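Local atomic coordinates of CTD kinase subunit gamma (Schizosaccharomyces pombe, PDB entry 5CE7), a protein that is probably the gamma subunit of a kinase complex that hyperphosphorylates the heptapeptide repeats of the largest RNA polymerase II subunit, and contains a noncanonical CTD-interacting domain. Residues K26-A31 with V64-E69; K33-E38 with N74-G79; M70-G75 with K119-D124; C44-L49 with S85-K90. One frame throughout, in Å; residues are numbered along the deposited sequence.

Interaction 1 of 4, residues K26-A31 with V64-E69; sequences KPAQFA and VDTLCE
L67 extends from helix 54-73 to two alanines of helix 25-33, and its CD1 methyl does most of the touching. Its CG stands anti to the backbone N (chi1 179°), which brings the branched end nearer to the neighbouring helix although the bond from CA to CB does not itself aim there. CD1 thereby lies 4.0 Å from A31 CB and 4.2 Å from A28 CB, and it also rests 3.9 Å from the carbonyl oxygen A28 O, so one methyl meets successive turns of the opposite helix. The two alanine methyls both point at the partner helix. A28 lies where the backbones come nearest, its CA 5.0 Å from the CA of L67, and its CB is 4.1 Å from that same L67 CA. T66 adds its methyl, CG2 coming 4.3 Å from A28 CB; its hydroxyl turns to Q24 instead, through a hydrogen bond from OG1.

The small alanine side chains are consistent with the 9.1 Å between the axes of the short segments, which cross at -49°. Around this point F63 and M70 of helix 54-73 also lie against A28, and Y80 of helix 80-86 touches L67 and hydrogen-bonds to A31 O. All four touching residues are buried, and no hydrogen bond or salt bridge joins the two segments. The chemistry is therefore that of methyl groups in van der Waals contact between helices of a right-handed superhelical domain, with cohesion that probably comes from burying apolar surface.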
loop_
_atom_site.group_PDB
_atom_site.type_symbol
_atom_site.label_atom_id
_atom_site.label_comp_id
_atom_site.label_asym_id
_atom_site.label_seq_id
_atom_site.Cartn_x
_atom_site.Cartn_y
_atom_site.Cartn_z
ATOM N N LYS A 26 1.668 12.237 -6.800
ATOM C CA LYS A 26 0.426 12.699 -7.418
ATOM C C LYS A 26 -0.780 11.792 -7.129
ATOM O O LYS A 26 -1.871 12.285 -6.838
ATOM C CB LYS A 26 0.599 12.878 -8.928
ATOM C CG LYS A 26 -0.037 14.149 -9.455
ATOM C CD LYS A 26 -0.280 14.091 -10.957
ATOM C CE LYS A 26 -1.416 15.046 -11.343
ATOM N NZ LYS A 26 -1.859 14.886 -12.759
ATOM N N PRO A 27 -0.602 10.460 -7.220
ATOM C CA PRO A 27 -1.752 9.604 -6.873
ATOM C C PRO A 27 -2.133 9.735 -5.398
ATOM O O PRO A 27 -3.308 9.631 -5.069
ATOM C CB PRO A 27 -1.252 8.175 -7.144
ATOM C CG PRO A 27 -0.016 8.308 -7.954
ATOM C CD PRO A 27 0.506 9.718 -7.850
ATOM N N ALA A 28 -1.149 9.962 -4.525
ATOM C CA ALA A 28 -1.422 10.136 -3.101
ATOM C C ALA A 28 -2.173 11.432 -2.815
ATOM O O ALA A 28 -3.095 11.451 -1.993
ATOM C CB ALA A 28 -0.120 10.085 -2.293
ATOM N N GLN A 29 -1.778 12.513 -3.481
ATOM C CA GLN A 29 -2.462 13.803 -3.328
ATOM C C GLN A 29 -3.913 13.743 -3.812
ATOM O O GLN A 29 -4.816 14.318 -3.183
ATOM C CB GLN A 29 -1.710 14.925 -4.058
ATOM C CG GLN A 29 -0.409 15.332 -3.370
ATOM C CD GLN A 29 0.432 16.291 -4.194
ATOM O OE1 GLN A 29 0.417 16.251 -5.425
ATOM N NE2 GLN A 29 1.177 17.157 -3.514
ATOM N N PHE A 30 -4.126 13.062 -4.936
ATOM C CA PHE A 30 -5.475 12.845 -5.466
ATOM C C PHE A 30 -6.350 12.067 -4.485
ATOM O O PHE A 30 -7.489 12.449 -4.227
ATOM C CB PHE A 30 -5.421 12.088 -6.799
ATOM C CG PHE A 30 -6.765 11.929 -7.461
ATOM C CD1 PHE A 30 -7.241 12.896 -8.334
ATOM C CD2 PHE A 30 -7.549 10.810 -7.212
ATOM C CE1 PHE A 30 -8.487 12.750 -8.949
ATOM C CE2 PHE A 30 -8.792 10.660 -7.814
ATOM C CZ PHE A 30 -9.256 11.631 -8.685
ATOM N N ALA A 31 -5.825 10.962 -3.964
ATOM C CA ALA A 31 -6.570 10.124 -3.034
ATOM C C ALA A 31 -7.018 10.914 -1.817
ATOM O O ALA A 31 -8.108 10.679 -1.282
ATOM C CB ALA A 31 -5.732 8.909 -2.601
ATOM N N VAL A 64 1.512 2.803 -1.034
ATOM C CA VAL A 64 0.773 2.711 0.226
ATOM C C VAL A 64 1.560 3.376 1.354
ATOM O O VAL A 64 0.997 4.022 2.227
ATOM C CB VAL A 64 0.479 1.227 0.582
ATOM C CG1 VAL A 64 0.250 1.052 2.074
ATOM C CG2 VAL A 64 -0.695 0.707 -0.241
ATOM N N ASP A 65 2.872 3.203 1.336
ATOM C CA ASP A 65 3.738 3.841 2.328
ATOM C C ASP A 65 3.686 5.365 2.146
ATOM O O ASP A 65 3.481 6.110 3.098
ATOM C CB ASP A 65 5.164 3.309 2.159
ATOM C CG ASP A 65 6.082 3.651 3.327
ATOM O OD1 ASP A 65 5.630 4.184 4.354
ATOM O OD2 ASP A 65 7.278 3.344 3.216
ATOM N N THR A 66 3.869 5.812 0.912
ATOM C CA THR A 66 3.785 7.239 0.563
ATOM C C THR A 66 2.411 7.854 0.906
ATOM O O THR A 66 2.318 8.968 1.461
ATOM C CB THR A 66 4.115 7.432 -0.941
ATOM O OG1 THR A 66 5.466 7.002 -1.181
ATOM C CG2 THR A 66 3.948 8.910 -1.374
ATOM N N LEU A 67 1.349 7.115 0.602
ATOM C CA LEU A 67 -0.004 7.535 0.941
ATOM C C LEU A 67 -0.167 7.729 2.451
ATOM O O LEU A 67 -0.685 8.757 2.909
ATOM C CB LEU A 67 -1.027 6.509 0.439
ATOM C CG LEU A 67 -2.501 6.784 0.740
ATOM C CD1 LEU A 67 -2.927 8.133 0.143
ATOM C CD2 LEU A 67 -3.359 5.692 0.151
ATOM N N CYS A 68 0.256 6.740 3.230
ATOM C CA CYS A 68 0.205 6.877 4.683
ATOM C C CYS A 68 1.011 8.091 5.183
ATOM O O CYS A 68 0.524 8.858 6.006
ATOM C CB CYS A 68 0.661 5.582 5.383
ATOM S SG CYS A 68 -0.486 4.185 5.182
ATOM N N GLU A 69 2.237 8.261 4.698
ATOM C CA GLU A 69 3.060 9.406 5.108
ATOM C C GLU A 69 2.352 10.720 4.808
ATOM O O GLU A 69 2.304 11.621 5.637
ATOM C CB GLU A 69 4.421 9.386 4.410
ATOM C CG GLU A 69 5.283 8.198 4.801
ATOM C CD GLU A 69 6.605 8.133 4.042
ATOM O OE1 GLU A 69 6.688 8.675 2.922
ATOM O OE2 GLU A 69 7.567 7.541 4.576
#

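Interaction 2 of 4, residues K33-E38 with N74-G79; sequences KHLDLE and NGLTGG
L35 and L76 meet tip to tip between two interhelical loops, L35 CD1 touching L76 CD2 at 3.8 Å and L76 CD1 at the same distance. These leucines have the most surface buried here together with G79, which lies under the end of E38. CG of L76 stands opposite its carbonyl carbon (chi1 -54°), and the isobutyl group is carried across to the other loop. The E38 side chain leaves with CG between the backbone N and carbonyl carbon (chi1 61°) and then runs extended, bringing OE1 to 3.3 Å from G79 CA. G79 has positive phi, and a beta carbon at this position would collide with OE1, so the close approach depends on the bare alpha carbon. Replacing E38 by an alanine would probably open a gap over G79 and leave Y80, which E38 also touches, less well covered.

No hydrogen bond links the loops. Y80 of helix 80-86 is touched by L35 as well as E38. This is a surface contact between the turn from helix 25-33 to helix 38-51 and the turn from helix 54-73 to helix 80-86, a meeting of helix-connecting loops in the all-helical, right-handed superhelix of a noncanonical CTD-interacting domain.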
loop_
_atom_site.group_PDB
_atom_site.type_symbol
_atom_site.label_atom_id
_atom_site.label_comp_id
_atom_site.label_asym_id
_atom_site.label_seq_id
_atom_site.Cartn_x
_atom_site.Cartn_y
_atom_site.Cartn_z
ATOM N N LYS A 33 -7.179 14.408 -1.645
ATOM C CA LYS A 33 -8.071 15.476 -2.094
ATOM C C LYS A 33 -9.507 14.974 -2.198
ATOM O O LYS A 33 -10.461 15.733 -2.008
ATOM C CB LYS A 33 -7.593 16.008 -3.439
ATOM C CG LYS A 33 -8.550 16.964 -4.149
ATOM C CD LYS A 33 -8.682 18.302 -3.431
ATOM C CE LYS A 33 -9.648 19.228 -4.180
ATOM N NZ LYS A 33 -9.955 20.490 -3.442
ATOM N N HIS A 34 -9.655 13.685 -2.489
ATOM C CA HIS A 34 -10.970 13.079 -2.662
ATOM C C HIS A 34 -11.226 12.011 -1.623
ATOM O O HIS A 34 -11.676 10.910 -1.940
ATOM C CB HIS A 34 -11.079 12.508 -4.071
ATOM C CG HIS A 34 -10.993 13.559 -5.127
ATOM N ND1 HIS A 34 -9.842 13.799 -5.852
ATOM C CD2 HIS A 34 -11.896 14.479 -5.538
ATOM C CE1 HIS A 34 -10.053 14.805 -6.681
ATOM N NE2 HIS A 34 -11.289 15.238 -6.510
ATOM N N LEU A 35 -10.930 12.351 -0.379
ATOM C CA LEU A 35 -11.122 11.459 0.756
ATOM C C LEU A 35 -12.548 10.930 0.812
ATOM O O LEU A 35 -12.793 9.844 1.351
ATOM C CB LEU A 35 -10.826 12.205 2.055
ATOM C CG LEU A 35 -9.655 11.797 2.930
ATOM C CD1 LEU A 35 -9.772 12.533 4.268
ATOM C CD2 LEU A 35 -9.599 10.290 3.144
ATOM N N ASP A 36 -13.491 11.700 0.273
ATOM C CA ASP A 36 -14.893 11.279 0.271
ATOM C C ASP A 36 -15.086 9.992 -0.514
ATOM O O ASP A 36 -16.027 9.237 -0.259
ATOM C CB ASP A 36 -15.840 12.380 -0.232
ATOM C CG ASP A 36 -15.416 12.963 -1.568
ATOM O OD1 ASP A 36 -16.283 13.096 -2.451
ATOM O OD2 ASP A 36 -14.228 13.308 -1.730
ATOM N N LEU A 37 -14.172 9.739 -1.452
ATOM C CA LEU A 37 -14.241 8.550 -2.291
ATOM C C LEU A 37 -13.307 7.447 -1.777
ATOM O O LEU A 37 -12.997 6.524 -2.505
ATOM C CB LEU A 37 -13.874 8.888 -3.747
ATOM C CG LEU A 37 -14.733 9.796 -4.657
ATOM C CD1 LEU A 37 -16.239 9.849 -4.276
ATOM C CD2 LEU A 37 -14.170 11.197 -4.735
ATOM N N GLU A 38 -12.868 7.538 -0.520
ATOM C CA GLU A 38 -11.848 6.612 0.012
ATOM C C GLU A 38 -12.163 5.122 -0.193
ATOM O O GLU A 38 -11.287 4.326 -0.509
ATOM C CB GLU A 38 -11.538 6.921 1.490
ATOM C CG GLU A 38 -12.722 6.794 2.448
ATOM C CD GLU A 38 -12.411 7.320 3.850
ATOM O OE1 GLU A 38 -11.357 7.955 4.044
ATOM O OE2 GLU A 38 -13.230 7.109 4.760
ATOM N N ASN A 74 -1.011 15.448 6.458
ATOM C CA ASN A 74 -2.272 16.172 6.302
ATOM C C ASN A 74 -3.086 16.194 7.593
ATOM O O ASN A 74 -4.152 16.789 7.640
ATOM C CB ASN A 74 -3.110 15.591 5.158
ATOM C CG ASN A 74 -2.812 16.262 3.812
ATOM O OD1 ASN A 74 -3.395 17.290 3.483
ATOM N ND2 ASN A 74 -1.891 15.687 3.045
ATOM N N GLY A 75 -2.569 15.561 8.643
ATOM C CA GLY A 75 -3.243 15.547 9.934
ATOM C C GLY A 75 -4.390 14.544 10.037
ATOM O O GLY A 75 -5.191 14.611 10.961
ATOM N N LEU A 76 -4.482 13.619 9.086
ATOM C CA LEU A 76 -5.533 12.592 9.112
ATOM C C LEU A 76 -5.200 11.475 10.099
ATOM O O LEU A 76 -4.032 11.156 10.318
ATOM C CB LEU A 76 -5.705 11.977 7.719
ATOM C CG LEU A 76 -5.971 12.946 6.569
ATOM C CD1 LEU A 76 -6.078 12.160 5.281
ATOM C CD2 LEU A 76 -7.251 13.729 6.825
ATOM N N THR A 77 -6.220 10.854 10.676
ATOM C CA THR A 77 -5.964 9.734 11.588
ATOM C C THR A 77 -6.678 8.445 11.189
ATOM O O THR A 77 -6.239 7.357 11.549
ATOM C CB THR A 77 -6.279 10.080 13.075
ATOM O OG1 THR A 77 -7.663 10.427 13.222
ATOM C CG2 THR A 77 -5.414 11.230 13.552
ATOM N N GLY A 78 -7.774 8.557 10.446
ATOM C CA GLY A 78 -8.513 7.370 10.048
ATOM C C GLY A 78 -8.437 7.172 8.547
ATOM O O GLY A 78 -7.380 7.383 7.944
ATOM N N GLY A 79 -9.555 6.787 7.943
ATOM C CA GLY A 79 -9.621 6.663 6.501
ATOM C C GLY A 79 -8.640 5.639 5.961
ATOM O O GLY A 79 -8.621 4.489 6.420
#

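Interaction 3 of 4, residues M70-G75 with K119-D124; sequences MCLKNG and KKVIDD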
loop_
_atom_site.group_PDB
_atom_site.type_symbol
_atom_site.label_atom_id
_atom_site.label_comp_id
_atom_site.label_asym_id
_atom_site.label_seq_id
_atom_site.Cartn_x
_atom_site.Cartn_y
_atom_site.Cartn_z
HETATM N N MSE A 70 1.784 10.822 3.619
HETATM C CA MSE A 70 1.100 12.043 3.242
HETATM C C MSE A 70 -0.194 12.242 4.015
HETATM O O MSE A 70 -0.538 13.364 4.358
HETATM C CB MSE A 70 0.895 12.088 1.736
HETATM C CG MSE A 70 2.228 12.240 1.000
HETATM SE SE MSE A 70 1.967 12.520 -0.894
HETATM C CE MSE A 70 0.264 13.546 -0.764
ATOM N N CYS A 71 -0.899 11.155 4.313
ATOM C CA CYS A 71 -2.067 11.252 5.190
ATOM C C CYS A 71 -1.666 11.869 6.533
ATOM O O CYS A 71 -2.333 12.774 7.034
ATOM C CB CYS A 71 -2.723 9.880 5.402
ATOM S SG CYS A 71 -3.708 9.300 4.005
ATOM N N LEU A 72 -0.563 11.391 7.107
ATOM C CA LEU A 72 -0.111 11.900 8.395
ATOM C C LEU A 72 0.319 13.367 8.295
ATOM O O LEU A 72 0.094 14.160 9.213
ATOM C CB LEU A 72 1.042 11.044 8.944
ATOM C CG LEU A 72 0.739 9.584 9.274
ATOM C CD1 LEU A 72 2.044 8.864 9.590
ATOM C CD2 LEU A 72 -0.232 9.489 10.455
ATOM N N LYS A 73 0.936 13.734 7.183
ATOM C CA LYS A 73 1.330 15.127 6.989
ATOM C C LYS A 73 0.112 16.044 6.840
ATOM O O LYS A 73 0.198 17.265 7.070
ATOM C CB LYS A 73 2.285 15.261 5.797
ATOM C CG LYS A 73 3.707 14.775 6.110
ATOM C CD LYS A 73 4.540 14.572 4.849
ATOM C CE LYS A 73 4.165 15.530 3.740
ATOM N NZ LYS A 73 4.899 16.827 3.831
ATOM N N ASN A 74 -1.011 15.448 6.458
ATOM C CA ASN A 74 -2.272 16.172 6.302
ATOM C C ASN A 74 -3.086 16.194 7.593
ATOM O O ASN A 74 -4.152 16.789 7.640
ATOM C CB ASN A 74 -3.110 15.591 5.158
ATOM C CG ASN A 74 -2.812 16.262 3.812
ATOM O OD1 ASN A 74 -3.395 17.290 3.483
ATOM N ND2 ASN A 74 -1.891 15.687 3.045
ATOM N N GLY A 75 -2.569 15.561 8.643
ATOM C CA GLY A 75 -3.243 15.547 9.934
ATOM C C GLY A 75 -4.390 14.544 10.037
ATOM O O GLY A 75 -5.191 14.611 10.961
ATOM N N LYS A 119 5.954 4.931 11.996
ATOM C CA LYS A 119 4.977 6.003 11.928
ATOM C C LYS A 119 3.647 5.606 12.583
ATOM O O LYS A 119 2.635 6.288 12.421
ATOM C CB LYS A 119 4.837 6.492 10.481
ATOM C CG LYS A 119 6.213 6.805 9.883
ATOM C CD LYS A 119 6.143 7.703 8.670
ATOM C CE LYS A 119 6.479 6.931 7.407
ATOM N NZ LYS A 119 5.370 6.011 7.020
ATOM N N LYS A 120 3.674 4.507 13.341
ATOM C CA LYS A 120 2.543 4.107 14.183
ATOM C C LYS A 120 1.251 3.849 13.403
ATOM O O LYS A 120 0.149 3.921 13.952
ATOM C CB LYS A 120 2.318 5.148 15.281
ATOM C CG LYS A 120 3.597 5.449 16.070
ATOM C CD LYS A 120 3.390 6.513 17.128
ATOM C CE LYS A 120 4.237 6.219 18.361
ATOM N NZ LYS A 120 3.769 4.983 19.066
ATOM N N VAL A 121 1.397 3.542 12.117
ATOM C CA VAL A 121 0.266 3.115 11.306
ATOM C C VAL A 121 -0.117 1.688 11.700
ATOM O O VAL A 121 -1.299 1.322 11.707
ATOM C CB VAL A 121 0.602 3.176 9.803
ATOM C CG1 VAL A 121 -0.598 2.728 8.965
ATOM C CG2 VAL A 121 1.036 4.584 9.416
ATOM N N ILE A 122 0.894 0.879 12.024
ATOM C CA ILE A 122 0.671 -0.474 12.540
ATOM C C ILE A 122 1.327 -0.621 13.917
ATOM O O ILE A 122 2.376 -0.035 14.172
ATOM C CB ILE A 122 1.195 -1.566 11.576
ATOM C CG1 ILE A 122 2.719 -1.489 11.411
ATOM C CG2 ILE A 122 0.507 -1.470 10.206
ATOM C CD1 ILE A 122 3.268 -2.514 10.392
ATOM N N ASP A 123 0.691 -1.374 14.813
ATOM C CA ASP A 123 1.237 -1.569 16.157
ATOM C C ASP A 123 2.247 -2.727 16.225
ATOM O O ASP A 123 2.608 -3.328 15.202
ATOM C CB ASP A 123 0.118 -1.745 17.203
ATOM C CG ASP A 123 -0.736 -2.990 16.963
ATOM O OD1 ASP A 123 -0.213 -4.005 16.463
ATOM O OD2 ASP A 123 -1.945 -2.954 17.281
ATOM N N ASP A 124 2.698 -3.032 17.437
ATOM C CA ASP A 124 3.742 -4.028 17.633
ATOM C C ASP A 124 3.300 -5.417 17.193
ATOM O O ASP A 124 4.063 -6.139 16.548
ATOM C CB ASP A 124 4.198 -4.057 19.098
ATOM C CG ASP A 124 5.029 -2.839 19.482
ATOM O OD1 ASP A 124 5.404 -2.053 18.581
ATOM O OD2 ASP A 124 5.324 -2.681 20.689
#
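L72, in the last turn of helix 54-73, faces the segment 119-124, a loop after helix 100-118 that leads into helix 124-139, and the backbones stay well apart: the nearest alpha carbons, L72 CA and K119 CA, are 8.6 Å from each other. Both helices end in a Schellman motif, with positive phi at G75 on one side and at K120 (phi 60°) on the other. At the first of these ends the N74 side chain folds back, ND2 donating to M70 O at 3.0 Å and approaching from above the carbonyl plane.

The gap between the backbones is bridged chiefly by L72. Its CG lies opposite the carbonyl carbon (chi1 -64°), and CD1 is delivered to K119 CB at 3.8 Å and to the backbone oxygen K119 O at 3.9 Å. The same methyl reaches V121 CG2 at 4.4 Å, a looser apolar touch. The side chains of L72 and K119 cross at a slant, so the leucine meets the root of the lysine. Beyond that root the lysine bends at chi3 and chi4, and its NZ forms a salt bridge with D65, about two turns back from L72.

The contact lies at the surface. L81 of helix 80-86 touches both L72 and V121, while V121 also packs on L116 of helix 100-118, so helices 54-73, 80-86 and 100-118 come together around this loop.

Interaction 4 of 4, residues C44-L49 with S85-K90; sequences CIWEEL and SRDICK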
loop_
_atom_site.group_PDB
_atom_site.type_symbol
_atom_site.label_atom_id
_atom_site.label_comp_id
_atom_site.label_asym_id
_atom_site.label_seq_id
_atom_site.Cartn_x
_atom_site.Cartn_y
_atom_site.Cartn_z
ATOM N N CYS A 44 -9.711 0.521 -5.681
ATOM C CA CYS A 44 -8.882 0.650 -6.882
ATOM C C CYS A 44 -7.476 0.102 -6.609
ATOM O O CYS A 44 -6.870 -0.539 -7.472
ATOM C CB CYS A 44 -8.769 2.117 -7.310
ATOM S SG CYS A 44 -10.279 2.890 -7.965
ATOM N N ILE A 45 -6.963 0.378 -5.413
ATOM C CA ILE A 45 -5.642 -0.112 -4.997
ATOM C C ILE A 45 -5.609 -1.637 -5.002
ATOM O O ILE A 45 -4.710 -2.242 -5.593
ATOM C CB ILE A 45 -5.228 0.423 -3.595
ATOM C CG1 ILE A 45 -5.136 1.959 -3.615
ATOM C CG2 ILE A 45 -3.885 -0.209 -3.166
ATOM C CD1 ILE A 45 -4.946 2.605 -2.235
ATOM N N TRP A 46 -6.604 -2.261 -4.375
ATOM C CA TRP A 46 -6.692 -3.730 -4.380
ATOM C C TRP A 46 -6.970 -4.339 -5.758
ATOM O O TRP A 46 -6.501 -5.443 -6.058
ATOM C CB TRP A 46 -7.688 -4.240 -3.327
ATOM C CG TRP A 46 -7.019 -4.373 -1.986
ATOM C CD1 TRP A 46 -7.054 -3.484 -0.958
ATOM C CD2 TRP A 46 -6.153 -5.441 -1.568
ATOM N NE1 TRP A 46 -6.271 -3.935 0.087
ATOM C CE2 TRP A 46 -5.719 -5.136 -0.261
ATOM C CE3 TRP A 46 -5.713 -6.620 -2.174
ATOM C CZ2 TRP A 46 -4.860 -5.985 0.458
ATOM C CZ3 TRP A 46 -4.855 -7.460 -1.457
ATOM C CH2 TRP A 46 -4.444 -7.137 -0.152
ATOM N N GLU A 47 -7.722 -3.626 -6.594
ATOM C CA GLU A 47 -7.941 -4.072 -7.970
ATOM C C GLU A 47 -6.607 -4.176 -8.718
ATOM O O GLU A 47 -6.371 -5.121 -9.478
ATOM C CB GLU A 47 -8.870 -3.100 -8.705
ATOM C CG GLU A 47 -9.235 -3.526 -10.123
ATOM C CD GLU A 47 -10.152 -2.515 -10.820
ATOM O OE1 GLU A 47 -10.361 -1.429 -10.250
ATOM O OE2 GLU A 47 -10.640 -2.811 -11.937
ATOM N N GLU A 48 -5.755 -3.177 -8.532
ATOM C CA GLU A 48 -4.449 -3.149 -9.189
ATOM C C GLU A 48 -3.495 -4.180 -8.571
ATOM O O GLU A 48 -2.687 -4.781 -9.274
ATOM C CB GLU A 48 -3.834 -1.749 -9.108
ATOM C CG GLU A 48 -4.532 -0.716 -9.964
ATOM C CD GLU A 48 -4.006 -0.696 -11.389
ATOM O OE1 GLU A 48 -2.768 -0.573 -11.565
ATOM O OE2 GLU A 48 -4.823 -0.825 -12.328
ATOM N N LEU A 49 -3.592 -4.393 -7.264
ATOM C CA LEU A 49 -2.826 -5.480 -6.620
ATOM C C LEU A 49 -3.168 -6.844 -7.207
ATOM O O LEU A 49 -2.284 -7.616 -7.585
ATOM C CB LEU A 49 -3.078 -5.525 -5.108
ATOM C CG LEU A 49 -2.320 -4.526 -4.241
ATOM C CD1 LEU A 49 -2.305 -3.230 -4.953
ATOM C CD2 LEU A 49 -2.977 -4.357 -2.883
ATOM N N SER A 85 -3.939 -0.348 7.829
ATOM C CA SER A 85 -3.578 -1.002 9.079
ATOM C C SER A 85 -4.320 -2.328 9.263
ATOM O O SER A 85 -3.716 -3.351 9.591
ATOM C CB SER A 85 -3.882 -0.079 10.261
ATOM O OG SER A 85 -3.255 -0.559 11.433
ATOM N N ARG A 86 -5.632 -2.297 9.058
ATOM C CA ARG A 86 -6.471 -3.493 9.163
ATOM C C ARG A 86 -6.003 -4.559 8.180
ATOM O O ARG A 86 -6.001 -5.748 8.491
ATOM C CB ARG A 86 -7.939 -3.148 8.871
ATOM C CG ARG A 86 -8.859 -4.353 8.700
ATOM C CD ARG A 86 -10.186 -3.968 8.007
ATOM N NE ARG A 86 -9.992 -3.644 6.594
ATOM C CZ ARG A 86 -10.673 -2.715 5.925
ATOM N NH1 ARG A 86 -11.612 -2.000 6.529
ATOM N NH2 ARG A 86 -10.412 -2.498 4.644
ATOM N N ASP A 87 -5.597 -4.127 6.995
ATOM C CA ASP A 87 -5.300 -5.072 5.920
ATOM C C ASP A 87 -3.822 -5.371 5.728
ATOM O O ASP A 87 -3.446 -5.947 4.708
ATOM C CB ASP A 87 -5.891 -4.582 4.588
ATOM C CG ASP A 87 -7.414 -4.523 4.608
ATOM O OD1 ASP A 87 -8.027 -5.055 5.553
ATOM O OD2 ASP A 87 -7.999 -3.952 3.674
ATOM N N ILE A 88 -2.983 -4.987 6.687
ATOM C CA ILE A 88 -1.526 -5.077 6.487
ATOM C C ILE A 88 -1.025 -6.484 6.163
ATOM O O ILE A 88 -0.167 -6.656 5.298
ATOM C CB ILE A 88 -0.702 -4.461 7.658
ATOM C CG1 ILE A 88 0.788 -4.368 7.285
ATOM C CG2 ILE A 88 -0.878 -5.268 8.945
ATOM C CD1 ILE A 88 1.082 -3.513 6.038
ATOM N N CYS A 89 -1.558 -7.495 6.836
ATOM C CA CYS A 89 -1.109 -8.856 6.562
ATOM C C CYS A 89 -1.628 -9.359 5.212
ATOM O O CYS A 89 -0.936 -10.106 4.522
ATOM C CB CYS A 89 -1.463 -9.815 7.709
ATOM S SG CYS A 89 -0.459 -9.537 9.207
ATOM N N LYS A 90 -2.827 -8.940 4.824
ATOM C CA LYS A 90 -3.316 -9.244 3.478
ATOM C C LYS A 90 -2.400 -8.630 2.423
ATOM O O LYS A 90 -2.062 -9.263 1.418
ATOM C CB LYS A 90 -4.749 -8.731 3.292
ATOM C CG LYS A 90 -5.778 -9.469 4.139
ATOM C CD LYS A 90 -7.199 -8.978 3.856
ATOM C CE LYS A 90 -8.243 -9.849 4.558
ATOM N NZ LYS A 90 -9.641 -9.344 4.340
#
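The indole of W46 provides the van der Waals part of this contact, presenting the rim of its six-membered ring to the start of helix 88-95. CH2 lies 3.6 Å from K90 O, which sits at the ring edge near its plane, and 3.8 Å from K90 CB. The two side chains cross at about a right angle; with CG opposite the carbonyl carbon (chi1 -68°) and the chain extended beyond, the lysine leads its amino group away and leaves only its root against the tryptophan.

The polar part centres on D87. Its OD2 is 4.0 Å from W46 NE1, with the carboxylate and indole planes 75° apart, and Y42 mediates between them: its hydroxyl is hydrogen-bonded both to W46 NE1 and to D87 OD2.

The ionic part is local to the second segment. R86 grips D87 side-on, NE to OD1 at 2.6 Å and NH2 to OD2 at 3.0 Å, both oxygens lying close to the guanidinium plane. A leucine in place of D87 would probably leave the R86 guanidinium without its paired acceptor and remove a hydrogen-bond partner of the Y42 hydroxyl.

D87 occupies the N-cap position at the break between helices 80-86 and 88-95, although its carboxylate makes no capping bond. Helix 38-51 thus docks at a helix-helix junction within the superhelix of a noncanonical CTD-interacting domain.

In the fold
Interaction 1 is the fully buried contact, made chiefly of methyl groups, whereas interactions 2 and 3 lie at the surface between or beside loops and interaction 4 is partly buried. Helix 54-73 runs through the first three: its second half serves interaction 1, its last turn interaction 3, and the loop after it interaction 2, which shares N74 and G75 with interaction 3. The K119 salt bridge to D65 ties interaction 3 to interaction 1, and the S85 hydroxyl, close to V121 O, ties it to interaction 4. The polar network of interaction 4 lies near the centre of the chain, while the surface contacts join their segments through leucines and a glutamate against a glycine, without hydrogen bonds.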